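Local coordinates for uncharacterized protein (Bacteroides eggerthii DSM 20697, PDB 4ECO) that is of unknown function, but as a leucine-rich repeat protein probably offers its solenoid surface for binding other proteins, at residues A[389-393]-A[417-423]; A[448-453]-A[475-479]. One frame throughout, in Å; residues are numbered along the deposited sequence.

Interaction 1: residues A[389-393]-A[417-423]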
loop_
_atom_site.group_PDB
_atom_site.type_symbol
_atom_site.label_atom_id
_atom_site.label_comp_id
_atom_site.label_asym_id
_atom_site.label_seq_id
_atom_site.Cartn_x
_atom_site.Cartn_y
_atom_site.Cartn_z
ATOM N N LEU A 389 17.291 -6.274 3.539
ATOM C CA LEU A 389 18.062 -5.100 3.971
ATOM C C LEU A 389 18.951 -5.407 5.157
ATOM O O LEU A 389 18.452 -5.925 6.159
ATOM C CB LEU A 389 17.156 -3.921 4.347
ATOM C CG LEU A 389 16.377 -3.198 3.255
ATOM C CD1 LEU A 389 15.504 -2.122 3.877
ATOM C CD2 LEU A 389 17.305 -2.580 2.202
ATOM N N LYS A 390 20.258 -5.064 5.071
ATOM C CA LYS A 390 21.154 -5.349 6.193
ATOM C C LYS A 390 21.124 -4.212 7.203
ATOM O O LYS A 390 21.447 -4.423 8.380
ATOM C CB LYS A 390 22.628 -5.617 5.753
ATOM C CG LYS A 390 22.870 -6.560 4.570
ATOM C CD LYS A 390 22.197 -7.921 4.690
ATOM C CE LYS A 390 22.132 -8.572 3.323
ATOM N NZ LYS A 390 21.126 -9.662 3.281
ATOM N N TYR A 391 20.788 -2.996 6.741
ATOM C CA TYR A 391 20.816 -1.808 7.597
ATOM C C TYR A 391 19.640 -0.880 7.347
ATOM O O TYR A 391 19.021 -0.953 6.277
ATOM C CB TYR A 391 22.127 -1.009 7.330
ATOM C CG TYR A 391 23.414 -1.809 7.307
ATOM C CD1 TYR A 391 23.983 -2.296 8.485
ATOM C CD2 TYR A 391 24.107 -2.009 6.121
ATOM C CE1 TYR A 391 25.203 -2.986 8.473
ATOM C CE2 TYR A 391 25.318 -2.708 6.092
ATOM C CZ TYR A 391 25.868 -3.192 7.270
ATOM O OH TYR A 391 27.066 -3.872 7.220
ATOM N N ILE A 392 19.365 0.042 8.306
ATOM C CA ILE A 392 18.335 1.072 8.133
ATOM C C ILE A 392 18.972 2.169 7.260
ATOM O O ILE A 392 20.052 2.669 7.614
ATOM C CB ILE A 392 17.783 1.599 9.482
ATOM C CG1 ILE A 392 17.121 0.463 10.303
ATOM C CG2 ILE A 392 16.818 2.782 9.249
ATOM C CD1 ILE A 392 16.971 0.756 11.841
ATOM N N PRO A 393 18.374 2.510 6.095
ATOM C CA PRO A 393 19.031 3.473 5.182
ATOM C C PRO A 393 19.014 4.923 5.683
ATOM O O PRO A 393 17.959 5.461 6.031
ATOM C CB PRO A 393 18.226 3.339 3.876
ATOM C CG PRO A 393 16.883 2.842 4.309
ATOM C CD PRO A 393 17.134 1.965 5.502
ATOM N N VAL A 417 24.504 -8.295 9.985
ATOM C CA VAL A 417 25.932 -8.145 9.707
ATOM C C VAL A 417 26.596 -7.544 10.931
ATOM O O VAL A 417 26.434 -6.353 11.200
ATOM C CB VAL A 417 26.237 -7.341 8.403
ATOM C CG1 VAL A 417 27.744 -7.260 8.139
ATOM C CG2 VAL A 417 25.526 -7.954 7.196
ATOM N N ASP A 418 27.289 -8.406 11.698
ATOM C CA ASP A 418 28.028 -8.096 12.922
ATOM C C ASP A 418 27.176 -7.278 13.941
ATOM O O ASP A 418 27.734 -6.521 14.743
ATOM C CB ASP A 418 29.359 -7.349 12.592
ATOM C CG ASP A 418 30.325 -7.182 13.777
ATOM O OD1 ASP A 418 30.783 -8.207 14.324
ATOM O OD2 ASP A 418 30.584 -6.021 14.179
ATOM N N GLY A 419 25.856 -7.480 13.938
ATOM C CA GLY A 419 24.939 -6.805 14.853
ATOM C C GLY A 419 24.792 -5.302 14.662
ATOM O O GLY A 419 24.372 -4.598 15.587
ATOM N N LYS A 420 25.117 -4.792 13.457
ATOM C CA LYS A 420 25.016 -3.366 13.149
ATOM C C LYS A 420 23.688 -3.091 12.457
ATOM O O LYS A 420 23.363 -3.749 11.461
ATOM C CB LYS A 420 26.208 -2.894 12.281
ATOM C CG LYS A 420 27.585 -3.183 12.878
ATOM C CD LYS A 420 27.828 -2.481 14.210
ATOM C CE LYS A 420 29.032 -3.022 14.947
ATOM N NZ LYS A 420 29.022 -2.597 16.374
ATOM N N ASN A 421 22.910 -2.134 13.001
ATOM C CA ASN A 421 21.591 -1.767 12.474
ATOM C C ASN A 421 21.711 -0.686 11.397
ATOM O O ASN A 421 20.761 -0.452 10.617
ATOM C CB ASN A 421 20.678 -1.292 13.604
ATOM C CG ASN A 421 20.617 -2.223 14.789
ATOM O OD1 ASN A 421 20.376 -3.422 14.662
ATOM N ND2 ASN A 421 20.864 -1.689 15.969
ATOM N N PHE A 422 22.897 -0.023 11.360
ATOM C CA PHE A 422 23.219 1.065 10.423
ATOM C C PHE A 422 24.561 0.810 9.811
ATOM O O PHE A 422 25.459 0.317 10.496
ATOM C CB PHE A 422 23.191 2.430 11.137
ATOM C CG PHE A 422 21.988 2.629 12.043
ATOM C CD1 PHE A 422 20.745 2.973 11.518
ATOM C CD2 PHE A 422 22.092 2.428 13.417
ATOM C CE1 PHE A 422 19.635 3.134 12.355
ATOM C CE2 PHE A 422 20.979 2.583 14.247
ATOM C CZ PHE A 422 19.759 2.943 13.711
ATOM N N ASP A 423 24.695 1.104 8.501
ATOM C CA ASP A 423 25.931 0.863 7.736
ATOM C C ASP A 423 27.111 1.493 8.437
ATOM O O ASP A 423 27.129 2.710 8.630
ATOM C CB ASP A 423 25.832 1.375 6.282
ATOM C CG ASP A 423 26.869 0.831 5.304
ATOM O OD1 ASP A 423 27.890 0.234 5.767
ATOM O OD2 ASP A 423 26.682 1.020 4.081
HETATM O O HOH W 1 23.350 -5.615 9.502
HETATM O O HOH W 2 27.897 -4.344 9.798
HETATM O O HOH W 3 22.648 2.865 7.215
#

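Interaction 2: residues A[448-453]-A[475-479]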
loop_
_atom_site.group_PDB
_atom_site.type_symbol
_atom_site.label_atom_id
_atom_site.label_comp_id
_atom_site.label_asym_id
_atom_site.label_seq_id
_atom_site.Cartn_x
_atom_site.Cartn_y
_atom_site.Cartn_z
ATOM N N PHE A 448 20.191 -2.746 20.721
ATOM C CA PHE A 448 19.102 -1.766 20.662
ATOM C C PHE A 448 19.464 -0.595 19.748
ATOM O O PHE A 448 20.553 -0.040 19.891
ATOM C CB PHE A 448 18.740 -1.260 22.054
ATOM C CG PHE A 448 17.497 -0.394 22.084
ATOM C CD1 PHE A 448 16.232 -0.963 22.098
ATOM C CD2 PHE A 448 17.595 0.989 22.120
ATOM C CE1 PHE A 448 15.093 -0.164 22.131
ATOM C CE2 PHE A 448 16.455 1.784 22.139
ATOM C CZ PHE A 448 15.215 1.205 22.143
ATOM N N PRO A 449 18.561 -0.201 18.820
ATOM C CA PRO A 449 18.891 0.913 17.893
ATOM C C PRO A 449 18.806 2.310 18.560
ATOM O O PRO A 449 17.937 3.129 18.240
ATOM C CB PRO A 449 17.860 0.750 16.764
ATOM C CG PRO A 449 16.687 0.064 17.414
ATOM C CD PRO A 449 17.227 -0.780 18.542
ATOM N N LYS A 450 19.774 2.592 19.452
ATOM C CA LYS A 450 19.909 3.820 20.246
ATOM C C LYS A 450 19.992 5.063 19.360
ATOM O O LYS A 450 19.453 6.109 19.728
ATOM C CB LYS A 450 21.167 3.740 21.152
ATOM C CG LYS A 450 21.403 4.991 22.014
ATOM C CD LYS A 450 22.566 4.890 23.011
ATOM C CE LYS A 450 22.836 6.224 23.669
ATOM N NZ LYS A 450 23.700 6.104 24.868
ATOM N N GLU A 451 20.665 4.949 18.205
ATOM C CA GLU A 451 20.879 6.049 17.270
ATOM C C GLU A 451 19.545 6.641 16.742
ATOM O O GLU A 451 19.543 7.757 16.243
ATOM C CB GLU A 451 21.771 5.606 16.107
ATOM C CG GLU A 451 23.170 5.170 16.523
ATOM C CD GLU A 451 23.396 3.721 16.929
ATOM O OE1 GLU A 451 22.423 2.931 17.003
ATOM O OE2 GLU A 451 24.580 3.374 17.151
ATOM N N LEU A 452 18.417 5.942 16.901
ATOM C CA LEU A 452 17.120 6.487 16.502
ATOM C C LEU A 452 16.712 7.579 17.458
ATOM O O LEU A 452 16.166 8.604 17.053
ATOM C CB LEU A 452 16.042 5.380 16.480
ATOM C CG LEU A 452 16.037 4.411 15.300
ATOM C CD1 LEU A 452 15.085 3.270 15.571
ATOM C CD2 LEU A 452 15.634 5.115 14.009
ATOM N N PHE A 453 17.024 7.356 18.742
ATOM C CA PHE A 453 16.688 8.214 19.863
ATOM C C PHE A 453 17.751 9.301 20.067
ATOM O O PHE A 453 17.371 10.458 20.292
ATOM C CB PHE A 453 16.500 7.349 21.132
ATOM C CG PHE A 453 15.390 6.336 20.925
ATOM C CD1 PHE A 453 14.051 6.713 21.023
ATOM C CD2 PHE A 453 15.677 5.036 20.512
ATOM C CE1 PHE A 453 13.026 5.796 20.757
ATOM C CE2 PHE A 453 14.649 4.126 20.237
ATOM C CZ PHE A 453 13.336 4.510 20.358
ATOM N N ASN A 475 22.386 2.641 29.159
ATOM C CA ASN A 475 22.105 3.821 28.353
ATOM C C ASN A 475 21.728 3.438 26.919
ATOM O O ASN A 475 22.568 3.440 26.013
ATOM C CB ASN A 475 23.290 4.765 28.394
ATOM C CG ASN A 475 23.476 5.400 29.740
ATOM O OD1 ASN A 475 22.600 6.102 30.248
ATOM N ND2 ASN A 475 24.628 5.173 30.336
ATOM N N SER A 476 20.445 3.093 26.733
ATOM C CA SER A 476 19.910 2.688 25.446
ATOM C C SER A 476 18.922 3.714 24.909
ATOM O O SER A 476 18.800 3.846 23.693
ATOM C CB SER A 476 19.242 1.324 25.555
ATOM O OG SER A 476 20.173 0.288 25.834
ATOM N N LEU A 477 18.215 4.434 25.800
ATOM C CA LEU A 477 17.229 5.452 25.416
ATOM C C LEU A 477 17.667 6.849 25.878
ATOM O O LEU A 477 16.962 7.852 25.666
ATOM C CB LEU A 477 15.862 5.104 25.999
ATOM C CG LEU A 477 15.208 3.890 25.398
ATOM C CD1 LEU A 477 14.258 3.262 26.377
ATOM C CD2 LEU A 477 14.506 4.244 24.111
ATOM N N LYS A 478 18.847 6.900 26.505
ATOM C CA LYS A 478 19.435 8.125 27.021
ATOM C C LYS A 478 20.962 7.977 27.120
ATOM O O LYS A 478 21.497 6.879 26.906
ATOM C CB LYS A 478 18.815 8.480 28.395
ATOM C CG LYS A 478 19.138 7.526 29.557
ATOM C CD LYS A 478 19.028 8.304 30.878
ATOM C CE LYS A 478 19.604 7.621 32.094
ATOM N NZ LYS A 478 21.095 7.619 32.148
ATOM N N ASP A 479 21.651 9.110 27.388
ATOM C CA ASP A 479 23.081 9.187 27.726
ATOM C C ASP A 479 23.147 9.242 29.254
ATOM O O ASP A 479 22.162 9.634 29.876
ATOM C CB ASP A 479 23.789 10.380 27.040
ATOM C CG ASP A 479 24.083 10.230 25.545
ATOM O OD1 ASP A 479 24.003 9.087 25.023
ATOM O OD2 ASP A 479 24.431 11.243 24.908
#

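Interaction 1: residues A[389-393]-A[417-423]
Tyr391 lays its ring along the loop 417-423, and nearly every atom of the side chain meets something there. Its CB sits 3.5 Å from Asp423 N, beside the straight backbone bond in which Ile392 N donates to Asn421 O (2.7 Å, 166° at the hydrogen). With CG anti to its own carbonyl carbon (chi1 -48°), the ring swings out toward the facing loop. There CD1 lies 3.4 Å from Lys420 O, which approaches the ring at its edge. Asp423 covers one face: its CA stands 3.6 Å from the ring centroid in a CH-pi contact, and its carboxylate, whose OD1 accepts from Leu425 N, stacks almost parallel to the ring, near CE2. Lys390 CB lies over the opposite face, toward the rim. At the tip, OH rests against Val417 CG1 (3.6 Å). A water in the ring plane lies 2.7 Å from Tyr391 OH, and this water donates to Val417 O. A second water ties Lys390 O to Val417 N and Lys420 O, the two ends of the type I' turn 417-420. A leucine in place of Tyr391 would probably leave that tip water without its hydroxyl partner and Asp423 CA without an aromatic face to rest on. Farther along, Ile392 CD1 packs on Phe422 CE1 at 3.6 Å. Both segments are loops of successive leucine-rich repeat coils: 389-393 lies between strands 381-383 and 404-408, whereas the loop 417-423 precedes strand 435-439, so the contact joins consecutive turns beyond the parallel strands.

Interaction 2: residues A[448-453]-A[475-479]
Lys450 reaches across to the segment 475-479 with its ammonium group, joining successive coils of the leucine-rich repeat solenoid. NZ forms a salt bridge with Asp479 OD1 at 3.0 Å, meeting that oxygen nearly along its C-O axis, and donates as well to the carbonyls Lys478 O and Asn475 O, both at 3.1 Å. With three acceptors round it, NZ meets each carbonyl from above its plane rather than on a lone pair. CG anti to the backbone N (chi1 179°) and an extended chain beyond it carry the nitrogen there, and CG of Lys450 passes 3.3 Å from Ser476 O on the way. The receiving segment has its own brace: Lys478 NZ donates to Asn475 OD1 at 2.9 Å, while Asp506 OD2 takes the backbone N-H groups of Ser476 and Leu477.

Next to these polar groups lie the aromatic residues. Pro449 is the centre of an inverse gamma turn, after which the chain runs into helix 451-454; this brings Phe448 and Phe453 to bear on the same leucine. Phe448 touches Ser476 CB with CD2, and its side chain crosses that of Leu477 at about a right angle, with CZ 3.7 Å from CD2 of the leucine. That same methyl, Leu477 CD2, is centred over one face of the Phe453 ring in a CH-pi contact, 3.7 Å from the centroid and only 3° off the normal.

Interactions 1 and 2 follow one another along the chain and along the solenoid, their centres about 15 Å apart, and each bridges one coil to the next on the same flank. They share no residues, but the loop 417-423 of interaction 1 lies against the segment 448-453 of interaction 2. Asn421 carries the join: its ND2 donates to Lys447 O and packs 3.8 Å from Pro449 CA. Phe422 adds to it, with CZ 4.2 Å from Pro449 CB and its ring beside the Glu451 side chain. Neither contact includes the sodium-site residues Glu117 and Ser192.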